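Local atomic coordinates of bifunctional endo-1,4-beta-xylanase A (Neocallimastix patriciarum, PDB entry 2VG9), a protein that catalyses the hydrolysis of internal 1,4-beta-xylosidic bonds in xylan, acting as a family 11 glycoside hydrolase with a beta-jelly-roll fold. Residues P123-K128 and K138-D143; E111-E116 and Q158-R163; T131-Q136 and S175-E180; M142-P147 and E154-Y159. All blocks are in the same frame, centred on the assembly; numbering follows the deposited sequence.

Contact 1 (P123-K128 and K138-D143)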
# COMPACT_ATOMS: atom_id res chain seq x y z
N PRO A 123 3.07 -1.91 -11.88
CA PRO A 123 2.24 -1.06 -12.72
C PRO A 123 3.01 0.09 -13.38
O PRO A 123 3.98 0.61 -12.82
CB PRO A 123 1.19 -0.50 -11.74
CG PRO A 123 1.11 -1.50 -10.68
CD PRO A 123 2.48 -2.10 -10.54
N ASP A 124 2.55 0.46 -14.59
CA ASP A 124 3.17 1.51 -15.35
C ASP A 124 2.15 2.10 -16.35
O ASP A 124 1.18 1.44 -16.75
CB ASP A 124 4.41 0.96 -16.07
CG ASP A 124 5.31 2.04 -16.62
OD1 ASP A 124 5.41 3.15 -16.02
OD2 ASP A 124 5.95 1.77 -17.65
N ALA A 125 2.36 3.36 -16.69
CA ALA A 125 1.58 4.05 -17.69
C ALA A 125 2.38 5.30 -18.03
O ALA A 125 3.34 5.65 -17.32
CB ALA A 125 0.16 4.39 -17.16
N GLN A 126 2.02 5.96 -19.13
CA GLN A 126 2.53 7.30 -19.40
C GLN A 126 2.46 8.17 -18.12
O GLN A 126 1.41 8.28 -17.48
CB GLN A 126 1.70 7.93 -20.52
CG GLN A 126 2.50 8.80 -21.47
CD GLN A 126 2.90 8.07 -22.76
OE1 GLN A 126 4.01 7.51 -22.89
NE2 GLN A 126 1.99 8.10 -23.74
N GLY A 127 3.58 8.76 -17.75
CA GLY A 127 3.63 9.45 -16.48
C GLY A 127 4.67 10.52 -16.49
O GLY A 127 5.17 10.87 -17.55
N LYS A 128 5.02 11.02 -15.32
CA LYS A 128 5.97 12.11 -15.21
C LYS A 128 6.95 11.76 -14.10
O LYS A 128 6.56 11.16 -13.10
CB LYS A 128 5.20 13.39 -14.89
CG LYS A 128 6.03 14.53 -14.39
CD LYS A 128 5.20 15.80 -14.13
CE LYS A 128 4.45 16.27 -15.37
NZ LYS A 128 3.81 17.62 -15.14
N LYS A 138 8.27 8.12 -10.55
CA LYS A 138 7.39 8.32 -11.68
C LYS A 138 5.98 8.32 -11.16
O LYS A 138 5.56 7.36 -10.46
CB LYS A 138 7.56 7.16 -12.64
CG LYS A 138 6.67 7.26 -13.87
CD LYS A 138 6.92 6.12 -14.84
CE LYS A 138 6.03 6.34 -16.08
NZ LYS A 138 6.43 5.42 -17.16
N ILE A 139 5.23 9.36 -11.50
CA ILE A 139 3.84 9.44 -11.10
C ILE A 139 2.88 9.26 -12.29
O ILE A 139 3.14 9.73 -13.43
CB ILE A 139 3.56 10.73 -10.30
CG1 ILE A 139 3.71 11.99 -11.18
CG2 ILE A 139 4.46 10.79 -9.03
CD1 ILE A 139 3.22 13.32 -10.54
N PHE A 140 1.79 8.55 -12.03
CA PHE A 140 0.77 8.33 -13.04
C PHE A 140 -0.48 7.89 -12.33
O PHE A 140 -0.44 7.44 -11.16
CB PHE A 140 1.21 7.29 -14.11
CG PHE A 140 1.69 5.97 -13.53
CD1 PHE A 140 0.79 4.92 -13.34
CD2 PHE A 140 3.02 5.79 -13.16
CE1 PHE A 140 1.20 3.69 -12.80
CE2 PHE A 140 3.45 4.54 -12.60
CZ PHE A 140 2.54 3.50 -12.42
N GLN A 141 -1.60 8.02 -13.04
CA GLN A 141 -2.87 7.51 -12.54
C GLN A 141 -3.50 6.60 -13.57
O GLN A 141 -3.12 6.63 -14.74
CB GLN A 141 -3.82 8.65 -12.09
CG GLN A 141 -4.08 9.75 -13.14
CD GLN A 141 -5.21 9.41 -14.07
OE1 GLN A 141 -6.18 8.80 -13.66
NE2 GLN A 141 -5.09 9.80 -15.34
N MET A 142 -4.41 5.74 -13.12
CA MET A 142 -5.11 4.83 -14.04
C MET A 142 -6.45 4.39 -13.48
O MET A 142 -6.65 4.43 -12.28
CB MET A 142 -4.23 3.63 -14.45
CG MET A 142 -3.96 2.53 -13.43
SD MET A 142 -2.51 1.52 -13.95
CE MET A 142 -2.93 1.19 -15.66
N ASP A 143 -7.37 4.04 -14.37
CA ASP A 143 -8.64 3.45 -13.98
C ASP A 143 -8.41 2.03 -13.47
O ASP A 143 -7.46 1.33 -13.87
CB ASP A 143 -9.63 3.44 -15.16
CG ASP A 143 -10.10 4.83 -15.58
OD1 ASP A 143 -9.93 5.82 -14.84
OD2 ASP A 143 -10.69 4.94 -16.68
O HOH W 1 -0.85 9.87 -15.48
O HOH W 2 5.99 7.94 -19.44
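The loop Pro-123 to Lys-128, which by its place in the chain probably corresponds to the cord of GH11 xylanases, lies across the ring of Phe-140 on the long strand that carries Lys-138 to Asp-143. Phe-140 has CG between its own backbone N and carbonyl carbon (chi1 53°), a rotamer that stands the ring up under the loop. Ala-125 N lies 3.9 Å above the plane, over the ring centre, and Asp-124 C is over the same face nearer the rim. This amide nitrogen is buried by the contact and has no hydrogen-bond partner in the model; it simply packs over the ring. The methyl of Ala-125 reaches the ring too, with CB 3.9 Å from Phe-140 CD1, while Pro-123 O comes within 3.3 Å of Phe-140 CZ.

Beside the ring, Lys-138 stretches out with every side-chain torsion near 180°, crossing Asp-124 at about a right angle. Its NZ makes a salt bridge of 2.7 Å to Asp-124 OD1, arriving on the syn side and close to the carboxylate plane. At Gly-127 the backbone runs so near the strand that CA is 3.1 Å from Ile-139 O, and a CB would collide with that oxygen. One residue on, the loop becomes a strand: Lys-128 N bonds to Ile-139 O at 3.0 Å, and Ile-139 N returns to Lys-128 O at 2.8 Å.

Farther along, 128-132 and 135-145 form a hairpin. The other edge of 135-145 is bonded to strand 153-163, whose Phe-160 ring meets Phe-140 and also touches Pro-123.

Contact 2 (E111-E116 and Q158-R163)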
# COMPACT_ATOMS: atom_id res chain seq x y z
N GLU A 111 -7.44 4.70 -4.72
CA GLU A 111 -6.52 3.78 -4.02
C GLU A 111 -5.12 4.21 -4.50
O GLU A 111 -4.88 4.34 -5.70
CB GLU A 111 -6.81 2.34 -4.43
CG GLU A 111 -5.97 1.25 -3.78
CD GLU A 111 -6.42 -0.13 -4.25
OE1 GLU A 111 -6.51 -1.05 -3.42
OE2 GLU A 111 -6.70 -0.29 -5.47
N TYR A 112 -4.22 4.49 -3.56
CA TYR A 112 -2.91 5.05 -3.92
C TYR A 112 -1.77 4.12 -3.44
O TYR A 112 -1.92 3.35 -2.48
CB TYR A 112 -2.76 6.49 -3.36
CG TYR A 112 -2.58 6.56 -1.85
CD1 TYR A 112 -1.33 6.28 -1.27
CD2 TYR A 112 -3.65 6.91 -1.00
CE1 TYR A 112 -1.12 6.33 0.11
CE2 TYR A 112 -3.45 7.01 0.44
CZ TYR A 112 -2.17 6.70 0.96
OH TYR A 112 -1.88 6.75 2.31
N TYR A 113 -0.65 4.18 -4.17
CA TYR A 113 0.52 3.34 -3.95
C TYR A 113 1.76 4.21 -4.07
O TYR A 113 1.95 4.94 -5.06
CB TYR A 113 0.63 2.26 -5.02
CG TYR A 113 -0.52 1.32 -5.09
CD1 TYR A 113 -0.47 0.06 -4.49
CD2 TYR A 113 -1.67 1.67 -5.80
CE1 TYR A 113 -1.57 -0.81 -4.56
CE2 TYR A 113 -2.74 0.84 -5.87
CZ TYR A 113 -2.69 -0.40 -5.26
OH TYR A 113 -3.81 -1.19 -5.39
N ILE A 114 2.62 4.14 -3.07
CA ILE A 114 3.93 4.73 -3.22
C ILE A 114 4.89 3.55 -3.16
O ILE A 114 5.18 3.03 -2.07
CB ILE A 114 4.25 5.78 -2.12
CG1 ILE A 114 3.24 6.95 -2.19
CG2 ILE A 114 5.68 6.33 -2.29
CD1 ILE A 114 3.23 7.77 -0.92
N ILE A 115 5.35 3.11 -4.34
CA ILE A 115 6.02 1.82 -4.42
C ILE A 115 7.52 1.99 -4.29
O ILE A 115 8.16 2.59 -5.16
CB ILE A 115 5.66 1.04 -5.71
CG1 ILE A 115 4.13 0.98 -5.88
CG2 ILE A 115 6.32 -0.34 -5.73
CD1 ILE A 115 3.65 0.22 -7.14
N GLU A 116 8.05 1.43 -3.21
CA GLU A 116 9.46 1.52 -2.83
C GLU A 116 10.32 0.41 -3.42
O GLU A 116 11.51 0.61 -3.71
CB GLU A 116 9.57 1.50 -1.30
CG GLU A 116 8.90 2.69 -0.67
CD GLU A 116 9.75 3.97 -0.88
OE1 GLU A 116 10.76 4.16 -0.14
OE2 GLU A 116 9.41 4.77 -1.78
N GLN A 158 -6.63 4.77 -9.42
CA GLN A 158 -5.43 4.47 -8.64
C GLN A 158 -4.39 5.55 -8.92
O GLN A 158 -4.20 5.96 -10.07
CB GLN A 158 -4.91 3.08 -9.01
CG GLN A 158 -5.87 1.95 -8.60
CD GLN A 158 -5.47 0.60 -9.15
OE1 GLN A 158 -5.05 0.49 -10.30
NE2 GLN A 158 -5.60 -0.43 -8.34
N TYR A 159 -3.75 6.06 -7.87
CA TYR A 159 -2.62 6.98 -8.05
C TYR A 159 -1.35 6.24 -7.64
O TYR A 159 -1.35 5.50 -6.67
CB TYR A 159 -2.75 8.27 -7.22
CG TYR A 159 -3.92 9.15 -7.53
CD1 TYR A 159 -4.73 8.92 -8.66
CD2 TYR A 159 -4.21 10.25 -6.73
CE1 TYR A 159 -5.84 9.73 -8.96
CE2 TYR A 159 -5.31 11.08 -7.01
CZ TYR A 159 -6.11 10.81 -8.13
OH TYR A 159 -7.19 11.64 -8.38
N PHE A 160 -0.29 6.48 -8.40
CA PHE A 160 1.02 5.82 -8.23
C PHE A 160 2.14 6.80 -8.22
O PHE A 160 2.14 7.73 -9.03
CB PHE A 160 1.31 4.87 -9.43
CG PHE A 160 0.39 3.66 -9.47
CD1 PHE A 160 0.76 2.49 -8.80
CD2 PHE A 160 -0.84 3.70 -10.19
CE1 PHE A 160 -0.09 1.35 -8.81
CE2 PHE A 160 -1.67 2.58 -10.23
CZ PHE A 160 -1.31 1.40 -9.53
N SER A 161 3.09 6.55 -7.31
CA SER A 161 4.46 7.02 -7.37
C SER A 161 5.31 5.76 -7.34
O SER A 161 5.26 4.98 -6.39
CB SER A 161 4.83 7.79 -6.11
OG SER A 161 4.29 9.09 -6.10
N VAL A 162 6.14 5.57 -8.36
CA VAL A 162 6.99 4.41 -8.37
C VAL A 162 8.43 4.87 -8.23
O VAL A 162 8.94 5.61 -9.08
CB VAL A 162 6.78 3.59 -9.67
CG1 VAL A 162 7.77 2.39 -9.74
CG2 VAL A 162 5.31 3.16 -9.77
N ARG A 163 9.08 4.46 -7.14
CA ARG A 163 10.50 4.80 -6.90
C ARG A 163 11.39 4.16 -7.96
O ARG A 163 11.32 2.94 -8.20
CB ARG A 163 10.96 4.33 -5.51
CG ARG A 163 12.26 4.98 -5.09
CD ARG A 163 12.70 4.56 -3.67
NE ARG A 163 14.05 5.06 -3.34
CZ ARG A 163 14.28 6.25 -2.77
NH1 ARG A 163 13.26 7.03 -2.45
NH2 ARG A 163 15.51 6.64 -2.46
O HOH W 3 9.97 0.84 -6.72
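The rings of Tyr-113 and Phe-160 lie side by side and point the same way, their planes only 7° apart but slid so far that they barely overlap; the centroids are 4.9 Å apart. The closest touch is Tyr-113 CD2 to Phe-160 CE1, 3.4 Å. Tyr-159 O sits at the edge of the tyrosine ring, in its plane, and Ile-115 CD1 comes to the edge of the phenylalanine ring. The pair belongs to the parallel join between strands 110-115 and 153-163, in the large curved sheet of the GH11 jelly roll. Five residue pairs are in register, and their side chains alternate between the sheet face with Tyr-113, Phe-160 and Ile-115 and the face with Tyr-112, Tyr-159 and Ser-161. That second face lies against helix 174-182, whose His-177 touches both Ile-114 and Ser-161.

At one end of the aromatic row, Glu-111 and Gln-158 run alongside each other. Gln-158 NE2 gives a nearly straight hydrogen bond of 3.1 Å to Glu-111 OE2, which lies in the amide plane; the donor meets the anti side of the carboxylate, 31° out of its plane. Glu-111 OE1 is held separately by Tyr-96 OH. Replacing Gln-158 by a leucine would probably cost Glu-111 OE2 this N-H donor and leave the carboxylate more able to turn.

At the far end, where the first strand turns its corner, Ile-115 O takes two donors: Arg-163 N at 2.9 Å, and at 3.0 Å a water that also bonds Arg-163 O.

Contact 3 (T131-Q136 and S175-E180)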
# COMPACT_ATOMS: atom_id res chain seq x y z
N THR A 131 10.82 14.70 -8.23
CA THR A 131 11.83 14.50 -7.21
C THR A 131 11.18 14.66 -5.85
O THR A 131 10.66 15.73 -5.56
CB THR A 131 13.03 15.52 -7.37
OG1 THR A 131 13.61 15.38 -8.67
CG2 THR A 131 14.12 15.27 -6.32
N ILE A 132 11.22 13.61 -5.02
CA ILE A 132 10.64 13.64 -3.67
C ILE A 132 11.66 12.97 -2.73
O ILE A 132 12.23 11.94 -3.07
CB ILE A 132 9.23 12.93 -3.57
CG1 ILE A 132 8.18 13.68 -4.43
CG2 ILE A 132 8.76 12.86 -2.13
CD1 ILE A 132 6.91 12.88 -4.83
N ASP A 133 11.91 13.56 -1.56
CA ASP A 133 12.92 13.02 -0.64
C ASP A 133 14.28 12.78 -1.33
O ASP A 133 15.00 11.83 -1.01
CB ASP A 133 12.40 11.74 0.06
CG ASP A 133 11.17 12.00 0.91
OD1 ASP A 133 11.18 12.98 1.69
OD2 ASP A 133 10.18 11.25 0.80
N GLY A 134 14.61 13.65 -2.30
CA GLY A 134 15.87 13.61 -3.00
C GLY A 134 15.98 12.49 -4.01
O GLY A 134 17.08 12.19 -4.50
N ALA A 135 14.85 11.84 -4.30
CA ALA A 135 14.83 10.66 -5.15
C ALA A 135 13.81 10.81 -6.27
O ALA A 135 12.81 11.53 -6.13
CB ALA A 135 14.52 9.41 -4.32
N GLN A 136 14.06 10.07 -7.35
CA GLN A 136 13.20 10.06 -8.52
C GLN A 136 12.04 9.06 -8.39
O GLN A 136 12.26 7.88 -8.03
CB GLN A 136 14.01 9.75 -9.79
CG GLN A 136 15.08 10.82 -10.13
CD GLN A 136 14.52 12.28 -10.11
OE1 GLN A 136 14.80 13.08 -9.20
NE2 GLN A 136 13.70 12.60 -11.12
N SER A 175 3.13 13.26 2.51
CA SER A 175 2.40 14.48 2.13
C SER A 175 2.95 15.14 0.85
O SER A 175 2.21 15.84 0.16
CB SER A 175 2.40 15.49 3.30
OG SER A 175 3.68 15.60 3.92
N ASP A 176 4.24 14.93 0.53
CA ASP A 176 4.87 15.47 -0.70
C ASP A 176 4.39 14.72 -1.97
O ASP A 176 4.21 15.33 -3.02
CB ASP A 176 6.41 15.39 -0.61
CG ASP A 176 7.02 16.57 0.12
OD1 ASP A 176 6.26 17.42 0.64
OD2 ASP A 176 8.29 16.63 0.16
N HIS A 177 4.16 13.40 -1.86
CA HIS A 177 3.53 12.61 -2.91
C HIS A 177 2.12 13.10 -3.14
O HIS A 177 1.74 13.32 -4.29
CB HIS A 177 3.54 11.11 -2.56
CG HIS A 177 4.91 10.50 -2.65
ND1 HIS A 177 5.81 10.51 -1.59
CD2 HIS A 177 5.56 9.92 -3.67
CE1 HIS A 177 6.93 9.93 -1.96
NE2 HIS A 177 6.81 9.57 -3.22
N PHE A 178 1.36 13.33 -2.06
CA PHE A 178 -0.02 13.85 -2.24
C PHE A 178 0.01 15.20 -2.98
O PHE A 178 -0.83 15.44 -3.87
CB PHE A 178 -0.79 14.01 -0.91
CG PHE A 178 -0.97 12.72 -0.12
CD1 PHE A 178 -0.72 11.46 -0.71
CD2 PHE A 178 -1.42 12.77 1.21
CE1 PHE A 178 -0.90 10.26 0.04
CE2 PHE A 178 -1.61 11.59 1.95
CZ PHE A 178 -1.37 10.34 1.35
N LYS A 179 0.95 16.07 -2.62
CA LYS A 179 1.09 17.41 -3.24
C LYS A 179 1.41 17.31 -4.72
O LYS A 179 0.80 18.01 -5.55
CB LYS A 179 2.20 18.23 -2.57
CG LYS A 179 1.80 18.95 -1.29
CD LYS A 179 3.02 19.71 -0.70
CE LYS A 179 3.03 19.65 0.84
NZ LYS A 179 3.69 20.86 1.47
N GLU A 180 2.37 16.44 -5.06
CA GLU A 180 2.70 16.14 -6.46
C GLU A 180 1.53 15.64 -7.26
O GLU A 180 1.38 16.06 -8.42
CB GLU A 180 3.89 15.17 -6.58
CG GLU A 180 5.24 15.81 -6.19
CD GLU A 180 5.78 16.86 -7.19
OE1 GLU A 180 5.19 17.07 -8.27
OE2 GLU A 180 6.81 17.48 -6.90
O HOH W 4 10.48 15.98 -0.84
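Ile-132 and His-177 meet as methyl on ring, and together with Glu-180 they make up most of this contact between the 131-136 hairpin and helix 174-182. Ile-132 holds CG1 opposite its carbonyl carbon (chi1 -64°), which sends one branch along the helix in each direction. CD1 rides over a face of the His-177 imidazole in a CH-pi contact, 3.7 Å from the centroid and 20° off the normal, displaced toward the CD2 side of the ring. CG2 drops down nearer CE1, at 3.5 Å from it, and also touches Asp-176 CB at 3.8 Å.

Glu-180, one helical turn on from Asp-176, turns its aliphatic part to the same isoleucine. Its chain bends at chi2, and CG comes 3.6 Å from Ile-132 CD1 as the two side chains slide past each other in opposite directions. The terminal methyl is thus held between the imidazole and the methylene of the glutamate.

The hairpin presents this residue from the first position of a type I' turn, Ile-132 to Ala-135, closed by Ile-132 N to Ala-135 O at 2.8 Å and Ala-135 N to Ile-132 O at 2.9 Å. Asp-133 OD1, in the second residue of the turn, is hydrogen-bonded to Thr-173 OG1, just ahead of the helix, and Tyr-137 packs edge-to-face with His-177.

The direct packing is carbon on carbon and carbon on ring, and polar linkage comes through a water joining Asp-133 N to Asp-176 OD2. Such a seam rests on shape more than on charge: the helix meets the isoleucine with an imidazole face and with the carbon stems of Asp-176 and Glu-180.

Contact 4 (M142-P147 and E154-Y159)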
# COMPACT_ATOMS: atom_id res chain seq x y z
N MET A 142 -4.41 5.74 -13.12
CA MET A 142 -5.11 4.83 -14.04
C MET A 142 -6.45 4.39 -13.48
O MET A 142 -6.65 4.43 -12.28
CB MET A 142 -4.23 3.63 -14.45
CG MET A 142 -3.96 2.53 -13.43
SD MET A 142 -2.51 1.52 -13.95
CE MET A 142 -2.93 1.19 -15.66
N ASP A 143 -7.37 4.04 -14.37
CA ASP A 143 -8.64 3.45 -13.98
C ASP A 143 -8.41 2.03 -13.47
O ASP A 143 -7.46 1.33 -13.87
CB ASP A 143 -9.63 3.44 -15.16
CG ASP A 143 -10.10 4.83 -15.58
OD1 ASP A 143 -9.93 5.82 -14.84
OD2 ASP A 143 -10.69 4.94 -16.68
N HIS A 144 -9.28 1.61 -12.57
CA HIS A 144 -9.36 0.21 -12.15
C HIS A 144 -10.82 -0.09 -11.85
O HIS A 144 -11.56 0.81 -11.45
CB HIS A 144 -8.50 -0.05 -10.92
CG HIS A 144 -8.33 -1.51 -10.61
ND1 HIS A 144 -9.00 -2.13 -9.58
CD2 HIS A 144 -7.58 -2.47 -11.21
CE1 HIS A 144 -8.67 -3.41 -9.54
NE2 HIS A 144 -7.83 -3.65 -10.53
N THR A 145 -11.23 -1.33 -12.08
CA THR A 145 -12.59 -1.80 -11.77
C THR A 145 -12.48 -3.02 -10.85
O THR A 145 -11.77 -3.99 -11.15
CB THR A 145 -13.44 -2.06 -13.05
OG1 THR A 145 -13.31 -0.94 -13.96
CG2 THR A 145 -14.92 -2.23 -12.69
N GLY A 146 -13.12 -2.92 -9.70
CA GLY A 146 -12.98 -3.94 -8.70
C GLY A 146 -13.59 -3.55 -7.38
O GLY A 146 -14.14 -2.46 -7.24
N PRO A 147 -13.50 -4.46 -6.40
CA PRO A 147 -13.96 -4.20 -5.04
C PRO A 147 -13.17 -3.06 -4.39
O PRO A 147 -12.01 -2.84 -4.71
CB PRO A 147 -13.71 -5.53 -4.32
CG PRO A 147 -12.64 -6.21 -5.13
CD PRO A 147 -12.95 -5.82 -6.55
N GLU A 154 -16.51 -1.40 -8.38
CA GLU A 154 -16.79 -0.13 -9.08
C GLU A 154 -15.58 0.30 -9.91
O GLU A 154 -14.52 -0.32 -9.83
CB GLU A 154 -17.28 1.00 -8.15
CG GLU A 154 -16.37 1.36 -6.98
CD GLU A 154 -17.06 2.29 -5.99
OE1 GLU A 154 -17.35 1.83 -4.86
OE2 GLU A 154 -17.31 3.48 -6.34
N THR A 155 -15.76 1.29 -10.75
CA THR A 155 -14.65 1.84 -11.49
C THR A 155 -14.16 3.04 -10.68
O THR A 155 -14.94 3.94 -10.37
CB THR A 155 -15.06 2.18 -12.95
OG1 THR A 155 -15.16 0.95 -13.69
CG2 THR A 155 -14.00 3.07 -13.63
N PHE A 156 -12.87 3.00 -10.29
CA PHE A 156 -12.27 4.06 -9.48
C PHE A 156 -10.87 4.40 -10.02
O PHE A 156 -10.43 3.86 -11.04
CB PHE A 156 -12.24 3.67 -7.97
CG PHE A 156 -11.48 2.39 -7.67
CD1 PHE A 156 -10.14 2.44 -7.22
CD2 PHE A 156 -12.08 1.14 -7.82
CE1 PHE A 156 -9.44 1.28 -6.95
CE2 PHE A 156 -11.39 -0.04 -7.56
CZ PHE A 156 -10.06 0.02 -7.12
N LYS A 157 -10.19 5.31 -9.34
CA LYS A 157 -8.83 5.70 -9.75
C LYS A 157 -7.77 5.11 -8.83
O LYS A 157 -7.98 5.00 -7.61
CB LYS A 157 -8.69 7.23 -9.74
CG LYS A 157 -9.58 7.94 -10.77
CD LYS A 157 -9.05 7.74 -12.15
CE LYS A 157 -9.73 8.65 -13.15
NZ LYS A 157 -9.13 8.41 -14.48
N GLN A 158 -6.63 4.77 -9.42
CA GLN A 158 -5.43 4.47 -8.64
C GLN A 158 -4.39 5.55 -8.92
O GLN A 158 -4.20 5.96 -10.07
CB GLN A 158 -4.91 3.08 -9.01
CG GLN A 158 -5.87 1.95 -8.60
CD GLN A 158 -5.47 0.60 -9.15
OE1 GLN A 158 -5.05 0.49 -10.30
NE2 GLN A 158 -5.60 -0.43 -8.34
N TYR A 159 -3.75 6.06 -7.87
CA TYR A 159 -2.62 6.98 -8.05
C TYR A 159 -1.35 6.24 -7.64
O TYR A 159 -1.35 5.50 -6.67
CB TYR A 159 -2.75 8.27 -7.22
CG TYR A 159 -3.92 9.15 -7.53
CD1 TYR A 159 -4.73 8.92 -8.66
CD2 TYR A 159 -4.21 10.25 -6.73
CE1 TYR A 159 -5.84 9.73 -8.96
CE2 TYR A 159 -5.31 11.08 -7.01
CZ TYR A 159 -6.11 10.81 -8.13
OH TYR A 159 -7.19 11.64 -8.38
O HOH W 5 -5.94 -0.80 -13.11
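Lys-157 NZ is gripped by two acceptors on the neighbouring strand: it forms a salt bridge of 2.7 Å with Asp-143 OD1, met nearly along its C-O axis, and a hydrogen bond to Gln-141 OE1. The lysine chain bends at chi2 (-73°), which lays CD and CE alongside the aspartate. With Lys-157 cut back to an alanine, the Asp-143 carboxylate is likely to lose its countercharge and be freer to swing. On the same sheet face, Thr-145 OG1 and Thr-155 OG1 share a hydrogen bond of 2.7 Å.

On the other face His-144, Phe-156 and Gln-158 pack together. His-144 CB lies over a face of Phe-156, toward its rim. Phe-156 comes to the edge of the imidazole, the ring planes 69° apart, and the Gln-158 amide, whose NE2 bonds to Glu-111, lies over one imidazole face toward the rim. A water ties Gln-158 OE1 to Asp-143 O. Six backbone bonds hold the ladder, from Gln-158 N to Met-142 O (2.9 Å) through to Glu-154 N to Gly-146 O (2.8 Å), at the corner where the first strand turns. A twisted antiparallel hairpin projecting from the sheet in this way is consistent with the thumb of GH11 xylanases.

How the contacts relate
Contact 2 is the core of the set, wholly buried about 8 Å from the chain centre, whereas contacts 1, 3 and 4 have their centres about 15 or 16 Å out and are only partly buried. Strand 135-145 carries contact 1 at its middle and contact 4 at its end; contact 3 uses the turn that leads into it, through Ile-132 of its partner strand 128-132. Strand 153-163 carries contacts 2 and 4. Aromatic rings recur in all four, but lysine-aspartate bridges appear only in the outer contacts 1 and 4, while buried contact 2 adds a parallel ladder and a glutamine-glutamate bond. Contact 3 packs a helix on a hairpin turn, without a strand ladder between its segments.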